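Local coordinates for LEOA (Escherichia coli, PDB 4AUR), which is a bacterial dynamin that probably binds and hydrolyses GTP, as other members of the dynamin family do, at residues A[55-60]-A[105-110]; A[142-147]-A[173-178]; A[161-166]-A[210-215]; A[201-206]-A[218-223]. All coordinates share one frame; numbering follows the deposited sequence.

Contact 1 (A[55-60]-A[105-110]); sequences RIALLG and EIVDTP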
loop_
_atom_site.group_PDB
_atom_site.type_symbol
_atom_site.label_atom_id
_atom_site.label_comp_id
_atom_site.label_asym_id
_atom_site.label_seq_id
_atom_site.Cartn_x
_atom_site.Cartn_y
_atom_site.Cartn_z
ATOM N N ARG A 55 17.456 38.067 -8.592
ATOM C CA ARG A 55 18.788 38.296 -9.120
ATOM C C ARG A 55 18.847 37.882 -10.575
ATOM O O ARG A 55 18.466 36.771 -10.924
ATOM C CB ARG A 55 19.826 37.505 -8.339
ATOM C CG ARG A 55 21.230 37.703 -8.863
ATOM C CD ARG A 55 22.210 36.783 -8.179
ATOM N NE ARG A 55 22.471 37.235 -6.832
ATOM C CZ ARG A 55 23.080 36.514 -5.905
ATOM N NH1 ARG A 55 23.502 35.286 -6.175
ATOM N NH2 ARG A 55 23.260 37.028 -4.694
ATOM N N ILE A 56 19.346 38.786 -11.412
ATOM C CA ILE A 56 19.484 38.540 -12.838
ATOM C C ILE A 56 20.952 38.672 -13.191
ATOM O O ILE A 56 21.598 39.653 -12.826
ATOM C CB ILE A 56 18.702 39.564 -13.674
ATOM C CG1 ILE A 56 17.328 39.792 -13.089
ATOM C CG2 ILE A 56 18.532 39.093 -15.106
ATOM C CD1 ILE A 56 17.274 40.995 -12.170
ATOM N N ALA A 57 21.490 37.692 -13.891
ATOM C CA ALA A 57 22.820 37.837 -14.435
ATOM C C ALA A 57 22.659 38.356 -15.840
ATOM O O ALA A 57 22.030 37.720 -16.701
ATOM C CB ALA A 57 23.551 36.521 -14.430
ATOM N N LEU A 58 23.199 39.541 -16.061
ATOM C CA LEU A 58 23.136 40.167 -17.355
ATOM C C LEU A 58 24.439 39.937 -18.089
ATOM O O LEU A 58 25.447 40.579 -17.808
ATOM C CB LEU A 58 22.884 41.654 -17.192
ATOM C CG LEU A 58 22.405 42.301 -18.480
ATOM C CD1 LEU A 58 21.065 41.723 -18.899
ATOM C CD2 LEU A 58 22.340 43.808 -18.319
ATOM N N LEU A 59 24.389 39.015 -19.040
ATOM C CA LEU A 59 25.572 38.572 -19.789
ATOM C C LEU A 59 25.528 39.000 -21.251
ATOM O O LEU A 59 24.459 39.021 -21.866
ATOM C CB LEU A 59 25.677 37.047 -19.735
ATOM C CG LEU A 59 25.771 36.489 -18.333
ATOM C CD1 LEU A 59 25.977 34.997 -18.439
ATOM C CD2 LEU A 59 26.920 37.152 -17.605
ATOM N N GLY A 60 26.699 39.323 -21.793
ATOM C CA GLY A 60 26.819 39.735 -23.178
ATOM C C GLY A 60 27.753 40.918 -23.365
ATOM O O GLY A 60 28.140 41.591 -22.415
ATOM N N GLU A 105 18.972 42.346 -7.548
ATOM C CA GLU A 105 20.393 42.405 -7.773
ATOM C C GLU A 105 20.664 42.153 -9.260
ATOM O O GLU A 105 19.986 41.356 -9.914
ATOM C CB GLU A 105 21.087 41.315 -6.953
ATOM C CG GLU A 105 20.877 41.370 -5.449
ATOM C CD GLU A 105 21.449 40.150 -4.735
ATOM O OE1 GLU A 105 21.420 39.043 -5.315
ATOM O OE2 GLU A 105 21.936 40.274 -3.589
ATOM N N ILE A 106 21.662 42.826 -9.805
ATOM C CA ILE A 106 22.016 42.633 -11.202
ATOM C C ILE A 106 23.468 42.308 -11.176
ATOM O O ILE A 106 24.265 43.138 -10.799
ATOM C CB ILE A 106 21.720 43.891 -12.041
ATOM C CG1 ILE A 106 20.201 44.076 -12.122
ATOM C CG2 ILE A 106 22.295 43.752 -13.443
ATOM C CD1 ILE A 106 19.735 45.435 -12.568
ATOM N N VAL A 107 23.811 41.075 -11.513
ATOM C CA VAL A 107 25.203 40.630 -11.427
ATOM C C VAL A 107 25.762 40.567 -12.821
ATOM O O VAL A 107 25.024 40.312 -13.756
ATOM C CB VAL A 107 25.332 39.252 -10.760
ATOM C CG1 VAL A 107 24.878 39.331 -9.327
ATOM C CG2 VAL A 107 24.517 38.195 -11.483
ATOM N N ASP A 108 27.054 40.797 -12.975
ATOM C CA ASP A 108 27.680 40.643 -14.296
ATOM C C ASP A 108 29.190 40.515 -14.141
ATOM O O ASP A 108 29.746 40.775 -13.083
ATOM C CB ASP A 108 27.270 41.831 -15.198
ATOM C CG ASP A 108 28.091 41.950 -16.481
ATOM O OD1 ASP A 108 27.994 41.062 -17.355
ATOM O OD2 ASP A 108 28.824 42.961 -16.613
ATOM N N THR A 109 29.836 40.083 -15.200
ATOM C CA THR A 109 31.257 39.943 -15.230
ATOM C C THR A 109 31.795 40.799 -16.373
ATOM O O THR A 109 32.027 40.287 -17.458
ATOM C CB THR A 109 31.553 38.477 -15.496
ATOM O OG1 THR A 109 30.722 38.042 -16.577
ATOM C CG2 THR A 109 31.191 37.667 -14.296
ATOM N N PRO A 110 31.998 42.109 -16.150
ATOM C CA PRO A 110 32.328 43.010 -17.262
ATOM C C PRO A 110 33.642 42.722 -17.991
ATOM O O PRO A 110 33.736 42.949 -19.181
ATOM C CB PRO A 110 32.395 44.393 -16.590
ATOM C CG PRO A 110 31.680 44.234 -15.296
ATOM C CD PRO A 110 32.019 42.837 -14.876
#
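Arg55 to Ala57 pair in parallel with Glu105 to Val107, the strand axes 4.7 Å apart at their closest and inclined at 33°, through hydrogen bonds from Ile56 N to Glu105 O, Val107 N to Ile56 O and Leu58 N to Val107 O. On the face carrying Arg55, Ala57 and Val107, the extended first half of Arg55, with CG anti to the backbone N (chi1 179°), runs out beside Glu105 before the chain bends. The guanidinium then meets the carboxylate side-on, the two planes only 12° apart. Both donors go to a single oxygen: Arg55 NE lies 2.6 Å from Glu105 OE1, nearly along its C-O axis, and Arg55 NH2 lies 2.8 Å from that same Glu105 OE1, on its syn side. Val107 CG1 packs against Arg55 CD, while Val107 CG2 packs on Ala57 CB. On the other face, Ile56 CD1 lies 4.2 Å from Ile106 CG1. Farther along, Asp108 OD1 forms a salt bridge with Lys66, which belongs to what looks like a P-loop beginning at Gly60. The strand pairing thus places an acidic side chain beside the probable nucleotide-binding loop, while the forked grip on Glu105 probably offsets much of the charge of the buried arginine.

Contact 2 (A[142-147]-A[173-178]); sequences FYVVDA and IFVINK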
loop_
_atom_site.group_PDB
_atom_site.type_symbol
_atom_site.label_atom_id
_atom_site.label_comp_id
_atom_site.label_asym_id
_atom_site.label_seq_id
_atom_site.Cartn_x
_atom_site.Cartn_y
_atom_site.Cartn_z
ATOM N N PHE A 142 20.338 36.508 -18.596
ATOM C CA PHE A 142 20.091 37.040 -19.936
ATOM C C PHE A 142 21.400 37.081 -20.641
ATOM O O PHE A 142 22.289 37.797 -20.237
ATOM C CB PHE A 142 19.546 38.468 -19.911
ATOM C CG PHE A 142 18.194 38.615 -19.270
ATOM C CD1 PHE A 142 17.302 37.554 -19.193
ATOM C CD2 PHE A 142 17.794 39.862 -18.782
ATOM C CE1 PHE A 142 16.048 37.731 -18.618
ATOM C CE2 PHE A 142 16.544 40.041 -18.214
ATOM C CZ PHE A 142 15.678 38.974 -18.123
ATOM N N TYR A 143 21.523 36.299 -21.687
ATOM C CA TYR A 143 22.692 36.383 -22.536
ATOM C C TYR A 143 22.270 37.169 -23.759
ATOM O O TYR A 143 21.543 36.657 -24.603
ATOM C CB TYR A 143 23.185 34.990 -22.916
ATOM C CG TYR A 143 24.637 34.984 -23.213
ATOM C CD1 TYR A 143 25.125 35.590 -24.359
ATOM C CD2 TYR A 143 25.534 34.435 -22.330
ATOM C CE1 TYR A 143 26.464 35.629 -24.630
ATOM C CE2 TYR A 143 26.879 34.464 -22.595
ATOM C CZ TYR A 143 27.331 35.059 -23.750
ATOM O OH TYR A 143 28.663 35.095 -24.016
ATOM N N VAL A 144 22.696 38.424 -23.836
ATOM C CA VAL A 144 22.243 39.316 -24.896
ATOM C C VAL A 144 23.238 39.310 -26.031
ATOM O O VAL A 144 24.429 39.596 -25.821
ATOM C CB VAL A 144 22.088 40.753 -24.402
ATOM C CG1 VAL A 144 21.777 41.674 -25.565
ATOM C CG2 VAL A 144 20.994 40.844 -23.357
ATOM N N VAL A 145 22.735 39.008 -27.230
ATOM C CA VAL A 145 23.556 38.923 -28.454
ATOM C C VAL A 145 23.033 39.861 -29.567
ATOM O O VAL A 145 22.129 40.674 -29.326
ATOM C CB VAL A 145 23.650 37.472 -28.961
ATOM C CG1 VAL A 145 24.227 36.584 -27.875
ATOM C CG2 VAL A 145 22.300 36.960 -29.419
ATOM N N ASP A 146 23.629 39.754 -30.763
ATOM C CA ASP A 146 23.345 40.656 -31.873
ATOM C C ASP A 146 22.448 39.980 -32.859
ATOM O O ASP A 146 22.487 38.768 -33.036
ATOM C CB ASP A 146 24.642 41.114 -32.578
ATOM C CG ASP A 146 24.495 42.494 -33.271
ATOM O OD1 ASP A 146 23.845 42.568 -34.338
ATOM O OD2 ASP A 146 25.040 43.505 -32.747
ATOM N N ALA A 147 21.635 40.783 -33.515
ATOM C CA ALA A 147 20.748 40.284 -34.538
ATOM C C ALA A 147 21.470 39.992 -35.865
ATOM O O ALA A 147 21.161 39.010 -36.548
ATOM C CB ALA A 147 19.657 41.303 -34.761
ATOM N N ILE A 173 17.950 32.860 -20.773
ATOM C CA ILE A 173 17.336 33.321 -22.015
ATOM C C ILE A 173 18.374 34.015 -22.877
ATOM O O ILE A 173 18.941 35.056 -22.476
ATOM C CB ILE A 173 16.230 34.368 -21.790
ATOM C CG1 ILE A 173 15.073 33.785 -20.998
ATOM C CG2 ILE A 173 15.678 34.827 -23.119
ATOM C CD1 ILE A 173 14.331 34.827 -20.199
ATOM N N PHE A 174 18.621 33.449 -24.053
ATOM C CA PHE A 174 19.400 34.155 -25.062
ATOM C C PHE A 174 18.498 35.146 -25.770
ATOM O O PHE A 174 17.399 34.791 -26.239
ATOM C CB PHE A 174 20.027 33.198 -26.032
ATOM C CG PHE A 174 21.073 32.376 -25.403
ATOM C CD1 PHE A 174 22.360 32.824 -25.349
ATOM C CD2 PHE A 174 20.756 31.171 -24.810
ATOM C CE1 PHE A 174 23.331 32.081 -24.724
ATOM C CE2 PHE A 174 21.717 30.417 -24.186
ATOM C CZ PHE A 174 23.011 30.881 -24.140
ATOM N N VAL A 175 18.969 36.385 -25.823
ATOM C CA VAL A 175 18.138 37.489 -26.201
ATOM C C VAL A 175 18.746 38.085 -27.434
ATOM O O VAL A 175 19.757 38.791 -27.356
ATOM C CB VAL A 175 18.086 38.516 -25.074
ATOM C CG1 VAL A 175 17.382 39.783 -25.525
ATOM C CG2 VAL A 175 17.369 37.899 -23.891
ATOM N N ILE A 176 18.149 37.763 -28.585
ATOM C CA ILE A 176 18.656 38.267 -29.844
ATOM C C ILE A 176 18.074 39.645 -29.995
ATOM O O ILE A 176 16.871 39.792 -30.201
ATOM C CB ILE A 176 18.327 37.397 -31.043
ATOM C CG1 ILE A 176 18.845 35.979 -30.832
ATOM C CG2 ILE A 176 19.017 37.984 -32.247
ATOM C CD1 ILE A 176 18.352 34.958 -31.848
ATOM N N ASN A 177 18.968 40.629 -29.834
ATOM C CA ASN A 177 18.648 42.048 -29.752
ATOM C C ASN A 177 19.011 42.818 -31.025
ATOM O O ASN A 177 19.905 42.434 -31.769
ATOM C CB ASN A 177 19.401 42.679 -28.592
ATOM C CG ASN A 177 18.914 44.070 -28.289
ATOM O OD1 ASN A 177 17.755 44.372 -28.521
ATOM N ND2 ASN A 177 19.788 44.927 -27.793
ATOM N N LYS A 178 18.321 43.931 -31.232
ATOM C CA LYS A 178 18.440 44.762 -32.430
ATOM C C LYS A 178 17.905 44.001 -33.640
ATOM O O LYS A 178 18.585 43.875 -34.646
ATOM C CB LYS A 178 19.883 45.209 -32.688
ATOM C CG LYS A 178 20.538 45.982 -31.555
ATOM C CD LYS A 178 22.031 45.734 -31.540
ATOM C CE LYS A 178 22.802 46.855 -30.876
ATOM N NZ LYS A 178 24.271 46.599 -30.931
#
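Tyr143 holds CG anti to its backbone nitrogen (chi1 -154°), whereas Phe174 places CG anti to its carbonyl carbon (chi1 -68°); these opposite choices bring Phe174 CD1 and CE1 against Tyr143 CB. Phe174 CD1 comes to 3.4 Å from Tyr143 CB, and the ring planes are inclined at 36° and meet obliquely. On the face bearing Phe142 and Ile173, the two side chains lie alongside and point the same way, with Ile173 CD1 at the edge of the phenyl ring, 3.7 Å from Phe142 CE1. Val144 CG2 leans on Val175 CB in the same layer, and Val145 CG2 meets Ile176 CG1 in the layer of the aromatic pair. The backbones run parallel, joined by alternating hydrogen bonds that include Val175 N to Tyr143 O at 2.9 Å and Val145 N to Val175 O at 3.0 Å. At the C-terminal ends of the strands, Asp146 OD2 and Lys178 NZ form a long salt bridge of 3.7 Å. Each has a firmer partner, Thr148 for the aspartate and the carbonyl of Ser63 for the lysine. The Asn177 amide is held at both ends, OD1 by Ser227 N and ND2 by Asp64 O. Two parallel strands linked through helix 156-165 make a beta-alpha-beta crossover, and the Asn177-Lys178 pair at its end is consistent with the start of the NKxD guanine-recognition motif of P-loop GTPases.

Contact 3 (A[161-166]-A[210-215]); sequences WVLRDL and ADLTAQ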
loop_
_atom_site.group_PDB
_atom_site.type_symbol
_atom_site.label_atom_id
_atom_site.label_comp_id
_atom_site.label_asym_id
_atom_site.label_seq_id
_atom_site.Cartn_x
_atom_site.Cartn_y
_atom_site.Cartn_z
ATOM N N TRP A 161 30.611 27.707 -20.237
ATOM C CA TRP A 161 30.699 27.952 -18.803
ATOM C C TRP A 161 29.318 28.029 -18.195
ATOM O O TRP A 161 29.062 27.455 -17.176
ATOM C CB TRP A 161 31.426 29.269 -18.603
ATOM C CG TRP A 161 31.625 29.674 -17.211
ATOM C CD1 TRP A 161 32.204 28.955 -16.229
ATOM C CD2 TRP A 161 31.269 30.939 -16.640
ATOM N NE1 TRP A 161 32.227 29.683 -15.080
ATOM C CE2 TRP A 161 31.655 30.906 -15.305
ATOM C CE3 TRP A 161 30.648 32.096 -17.139
ATOM C CZ2 TRP A 161 31.447 31.988 -14.438
ATOM C CZ3 TRP A 161 30.445 33.166 -16.283
ATOM C CH2 TRP A 161 30.842 33.103 -14.945
ATOM N N VAL A 162 28.414 28.725 -18.866
ATOM C CA VAL A 162 27.066 28.919 -18.378
ATOM C C VAL A 162 26.237 27.673 -18.518
ATOM O O VAL A 162 25.538 27.272 -17.586
ATOM C CB VAL A 162 26.375 30.045 -19.143
ATOM C CG1 VAL A 162 24.924 30.177 -18.722
ATOM C CG2 VAL A 162 27.091 31.343 -18.871
ATOM N N LEU A 163 26.293 27.064 -19.692
ATOM C CA LEU A 163 25.367 25.976 -20.021
ATOM C C LEU A 163 25.904 24.639 -19.572
ATOM O O LEU A 163 25.158 23.805 -19.104
ATOM C CB LEU A 163 25.091 25.926 -21.515
ATOM C CG LEU A 163 24.601 27.195 -22.190
ATOM C CD1 LEU A 163 24.386 26.922 -23.666
ATOM C CD2 LEU A 163 23.309 27.715 -21.597
ATOM N N ARG A 164 27.195 24.424 -19.712
ATOM C CA ARG A 164 27.746 23.156 -19.321
ATOM C C ARG A 164 28.253 23.207 -17.888
ATOM O O ARG A 164 27.688 22.538 -17.018
ATOM C CB ARG A 164 28.850 22.723 -20.274
ATOM C CG ARG A 164 29.345 21.315 -19.997
ATOM C CD ARG A 164 28.680 20.339 -20.940
ATOM N NE ARG A 164 27.284 20.155 -20.578
ATOM C CZ ARG A 164 26.328 19.742 -21.405
ATOM N NH1 ARG A 164 26.584 19.476 -22.686
ATOM N NH2 ARG A 164 25.093 19.601 -20.942
ATOM N N ASP A 165 29.307 23.995 -17.646
ATOM C CA ASP A 165 29.973 24.027 -16.339
ATOM C C ASP A 165 28.948 24.344 -15.238
ATOM O O ASP A 165 28.773 23.547 -14.327
ATOM C CB ASP A 165 31.097 25.061 -16.362
ATOM C CG ASP A 165 32.124 24.883 -15.237
ATOM O OD1 ASP A 165 31.915 24.099 -14.271
ATOM O OD2 ASP A 165 33.172 25.571 -15.334
ATOM N N LEU A 166 28.246 25.471 -15.361
ATOM C CA LEU A 166 27.330 25.927 -14.329
ATOM C C LEU A 166 25.949 25.363 -14.486
ATOM O O LEU A 166 25.150 25.447 -13.570
ATOM C CB LEU A 166 27.207 27.445 -14.326
ATOM C CG LEU A 166 28.463 28.266 -14.060
ATOM C CD1 LEU A 166 28.068 29.726 -14.004
ATOM C CD2 LEU A 166 29.168 27.838 -12.779
ATOM N N ALA A 210 28.972 24.313 -26.746
ATOM C CA ALA A 210 28.792 23.742 -25.431
ATOM C C ALA A 210 28.441 22.267 -25.456
ATOM O O ALA A 210 27.945 21.756 -24.476
ATOM C CB ALA A 210 27.708 24.500 -24.711
ATOM N N ASP A 211 28.705 21.583 -26.566
ATOM C CA ASP A 211 28.453 20.138 -26.708
ATOM C C ASP A 211 27.017 19.748 -26.446
ATOM O O ASP A 211 26.792 18.672 -25.933
ATOM C CB ASP A 211 29.320 19.294 -25.745
ATOM C CG ASP A 211 30.799 19.725 -25.688
ATOM O OD1 ASP A 211 31.226 20.629 -26.444
ATOM O OD2 ASP A 211 31.538 19.133 -24.860
ATOM N N LEU A 212 26.038 20.587 -26.768
ATOM C CA LEU A 212 24.656 20.288 -26.346
ATOM C C LEU A 212 24.098 19.097 -27.087
ATOM O O LEU A 212 24.434 18.866 -28.244
ATOM C CB LEU A 212 23.718 21.452 -26.577
ATOM C CG LEU A 212 23.979 22.812 -25.941
ATOM C CD1 LEU A 212 22.826 23.738 -26.288
ATOM C CD2 LEU A 212 24.148 22.735 -24.438
ATOM N N THR A 213 23.245 18.333 -26.419
ATOM C CA THR A 213 22.563 17.226 -27.068
ATOM C C THR A 213 21.343 17.781 -27.748
ATOM O O THR A 213 20.993 18.955 -27.550
ATOM C CB THR A 213 22.090 16.184 -26.064
ATOM O OG1 THR A 213 21.151 16.794 -25.170
ATOM C CG2 THR A 213 23.282 15.606 -25.284
ATOM N N ALA A 214 20.688 16.932 -28.540
ATOM C CA ALA A 214 19.519 17.358 -29.297
ATOM C C ALA A 214 18.423 17.774 -28.344
ATOM O O ALA A 214 17.705 18.732 -28.626
ATOM C CB ALA A 214 19.031 16.262 -30.230
ATOM N N GLN A 215 18.308 17.077 -27.214
ATOM C CA GLN A 215 17.258 17.378 -26.239
ATOM C C GLN A 215 17.501 18.685 -25.512
ATOM O O GLN A 215 16.566 19.426 -25.234
ATOM C CB GLN A 215 17.097 16.243 -25.232
ATOM C CG GLN A 215 16.099 15.186 -25.689
ATOM C CD GLN A 215 16.379 13.812 -25.100
ATOM O OE1 GLN A 215 16.152 13.568 -23.908
ATOM N NE2 GLN A 215 16.874 12.903 -25.942
#
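Arg164 reaches from the C-terminal part of helix 156-165 over the turn that follows helix 188-209, and with Leu163 and Ala210 it makes up most of the contact. Its chain leaves with CG anti to the backbone N (chi1 -173°), then bends at both chi2 and chi3, which carries the guanidinium to the carbonyls of Ala210 and Asp211. Arg164 NH1 lies 3.2 Å from Ala210 O and 3.4 Å from Asp211 O. The second oxygen sits at the edge of the guanidinium, in its plane, while the first approaches obliquely. The other terminal nitrogen, NH2, is engaged in a salt bridge to Glu216, whose carboxylate also accepts from Thr213 N.

One residue earlier, Leu163 points into the apolar side of the same turn. Leu163 CD1 is shared between two partners, 4.2 Å from Ala210 CB and 4.3 Å from Leu212 CD2. Ala210 is the first residue after helix 188-209 to leave helical geometry, and its methyl group faces the leucine while its carbonyl faces the arginine. Leu163 and Leu212 also both rest on Leu169, and Leu163 touches Phe174 of the neighbouring strand.

The joint is therefore layered, with leucines and a methyl group on the inside and a charged group on the more exposed side. The guanidinium beside two carbonyl oxygens at a helix end is probably favourable, and Glu216 would help balance its charge.

Contact 4 (A[201-206]-A[218-223]); sequences NLKGKL and EQLNIV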
loop_
_atom_site.group_PDB
_atom_site.type_symbol
_atom_site.label_atom_id
_atom_site.label_comp_id
_atom_site.label_asym_id
_atom_site.label_seq_id
_atom_site.Cartn_x
_atom_site.Cartn_y
_atom_site.Cartn_z
ATOM N N ASN A 201 19.814 29.669 -36.283
ATOM C CA ASN A 201 21.245 29.905 -36.425
ATOM C C ASN A 201 21.966 29.889 -35.095
ATOM O O ASN A 201 22.910 29.120 -34.914
ATOM C CB ASN A 201 21.493 31.250 -37.104
ATOM C CG ASN A 201 22.940 31.442 -37.490
ATOM O OD1 ASN A 201 23.573 32.393 -37.070
ATOM N ND2 ASN A 201 23.470 30.529 -38.294
ATOM N N LEU A 202 21.506 30.730 -34.163
ATOM C CA LEU A 202 22.052 30.785 -32.808
ATOM C C LEU A 202 21.952 29.462 -32.095
ATOM O O LEU A 202 22.824 29.101 -31.296
ATOM C CB LEU A 202 21.313 31.815 -31.968
ATOM C CG LEU A 202 21.799 31.978 -30.531
ATOM C CD1 LEU A 202 23.251 32.410 -30.514
ATOM C CD2 LEU A 202 20.949 32.997 -29.811
ATOM N N LYS A 203 20.873 28.748 -32.363
ATOM C CA LYS A 203 20.683 27.427 -31.779
ATOM C C LYS A 203 21.852 26.548 -32.167
ATOM O O LYS A 203 22.434 25.887 -31.324
ATOM C CB LYS A 203 19.356 26.831 -32.232
ATOM C CG LYS A 203 18.891 25.625 -31.445
ATOM C CD LYS A 203 17.372 25.426 -31.544
ATOM C CE LYS A 203 16.622 26.326 -30.567
ATOM N NZ LYS A 203 15.151 26.076 -30.585
ATOM N N GLY A 204 22.238 26.581 -33.431
ATOM C CA GLY A 204 23.351 25.781 -33.900
ATOM C C GLY A 204 24.708 26.165 -33.341
ATOM O O GLY A 204 25.495 25.292 -33.004
ATOM N N LYS A 205 24.999 27.459 -33.243
ATOM C CA LYS A 205 26.238 27.905 -32.593
ATOM C C LYS A 205 26.319 27.557 -31.103
ATOM O O LYS A 205 27.396 27.377 -30.559
ATOM C CB LYS A 205 26.414 29.411 -32.717
ATOM C CG LYS A 205 26.301 29.930 -34.140
ATOM C CD LYS A 205 26.618 31.396 -34.199
ATOM C CE LYS A 205 26.292 31.954 -35.547
ATOM N NZ LYS A 205 26.594 33.413 -35.568
ATOM N N LEU A 206 25.196 27.505 -30.406
ATOM C CA LEU A 206 25.267 27.247 -28.983
ATOM C C LEU A 206 25.498 25.788 -28.838
ATOM O O LEU A 206 26.338 25.376 -28.056
ATOM C CB LEU A 206 23.989 27.658 -28.268
ATOM C CG LEU A 206 23.709 29.160 -28.241
ATOM C CD1 LEU A 206 22.306 29.415 -27.725
ATOM C CD2 LEU A 206 24.739 29.895 -27.385
ATOM N N GLU A 218 16.447 21.679 -27.688
ATOM C CA GLU A 218 15.036 21.994 -27.602
ATOM C C GLU A 218 14.706 22.780 -26.320
ATOM O O GLU A 218 13.790 23.610 -26.307
ATOM C CB GLU A 218 14.219 20.700 -27.633
ATOM C CG GLU A 218 14.376 19.870 -28.905
ATOM C CD GLU A 218 13.627 18.534 -28.845
ATOM O OE1 GLU A 218 12.382 18.554 -29.019
ATOM O OE2 GLU A 218 14.273 17.468 -28.624
ATOM N N GLN A 219 15.455 22.525 -25.247
ATOM C CA GLN A 219 15.261 23.242 -23.988
ATOM C C GLN A 219 15.725 24.692 -24.039
ATOM O O GLN A 219 15.382 25.478 -23.165
ATOM C CB GLN A 219 15.976 22.526 -22.831
ATOM C CG GLN A 219 15.170 21.379 -22.240
ATOM C CD GLN A 219 15.992 20.495 -21.303
ATOM O OE1 GLN A 219 16.951 20.954 -20.658
ATOM N NE2 GLN A 219 15.617 19.211 -21.223
ATOM N N LEU A 220 16.523 25.052 -25.034
ATOM C CA LEU A 220 17.074 26.394 -25.104
ATOM C C LEU A 220 15.985 27.441 -25.123
ATOM O O LEU A 220 14.945 27.262 -25.754
ATOM C CB LEU A 220 17.931 26.567 -26.355
ATOM C CG LEU A 220 19.304 25.925 -26.295
ATOM C CD1 LEU A 220 19.911 25.860 -27.675
ATOM C CD2 LEU A 220 20.214 26.693 -25.355
ATOM N N ASN A 221 16.247 28.545 -24.444
ATOM C CA ASN A 221 15.338 29.660 -24.439
ATOM C C ASN A 221 15.871 30.791 -25.282
ATOM O O ASN A 221 16.847 31.418 -24.910
ATOM C CB ASN A 221 15.150 30.126 -23.015
ATOM C CG ASN A 221 14.460 29.084 -22.160
ATOM O OD1 ASN A 221 15.013 28.592 -21.166
ATOM N ND2 ASN A 221 13.233 28.743 -22.546
ATOM N N ILE A 222 15.237 31.047 -26.423
ATOM C CA ILE A 222 15.649 32.147 -27.282
ATOM C C ILE A 222 14.493 33.080 -27.594
ATOM O O ILE A 222 13.375 32.654 -27.851
ATOM C CB ILE A 222 16.276 31.661 -28.609
ATOM C CG1 ILE A 222 17.388 30.658 -28.323
ATOM C CG2 ILE A 222 16.853 32.844 -29.377
ATOM C CD1 ILE A 222 17.982 30.033 -29.561
ATOM N N VAL A 223 14.799 34.362 -27.592
ATOM C CA VAL A 223 13.816 35.373 -27.802
ATOM C C VAL A 223 14.415 36.473 -28.660
ATOM O O VAL A 223 15.546 36.887 -28.448
ATOM C CB VAL A 223 13.351 35.917 -26.448
ATOM C CG1 VAL A 223 12.880 37.342 -26.563
ATOM C CG2 VAL A 223 12.232 35.036 -25.900
#
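Helix 188-209 and the short edge strand 221-224 are joined by a connection containing the short helix 214-219, and this contact is where the helix packs back onto the strand it leads to, as in the alpha/beta/alpha sandwich of P-loop GTPase-like domains. It is built wholly from aliphatic carbon. Leu202 and Leu206, one helical turn apart, point toward the strand side, and Lys203, next to Leu202 in sequence, lays its chain along Leu220 and Ile222. Leu202 CD2 meets Ile222 CG2 at 4.1 Å. A turn later, Leu206 CD1 comes to 4.2 Å from Leu220 CD2.

Lys203 takes part through its hydrocarbon chain. With CG anti to the backbone N (chi1 -166°) and a bend at chi3, the chain lies past Leu220 in the opposite direction. Lys203 CG is 3.9 Å from Leu220 CD1, and farther out Lys203 CE lies 4.1 Å from Ile222 CD1. Leu220 is thus flanked by Lys203 on one branch and Leu206 on the other, while Ile222 uses its CG2 branch for Leu202 and its CD1 end for Lys203. The methylenes of the lysine extend the apolar patch toward its partly exposed side.

Beneath the helix lies strand 172-177: Leu202 rests on Phe174 and Ile176, and Leu206 on Phe174. Strand 221-224 pairs with that strand through its backbone, and on its other side Val223 packs against helix 250-273, so this outermost strand is held between two helices.

In the fold
Following the chain, contact 1 closes first, bringing strand 104-108 back beside strand 54-60 across the probable P-loop, helix 66-74 and strand 93-95. Contact 2 comes next in series and closes the loop around helix 156-165; strands 54-60 and 140-146 are neighbours, so the first two contacts share one sheet. Contact 3 crosses contact 2, opening on that helix and closing only after helix 188-209, and it also crosses contact 4, whose short loop runs from helix 188-209 to the edge strand. Contacts 2 and 4 meet through the pairing of strands 172-177 and 221-224, and contacts 3 and 4 through Leu212 and Leu220. Together they tie five strands of the sheet to helices 156-165 and 188-209.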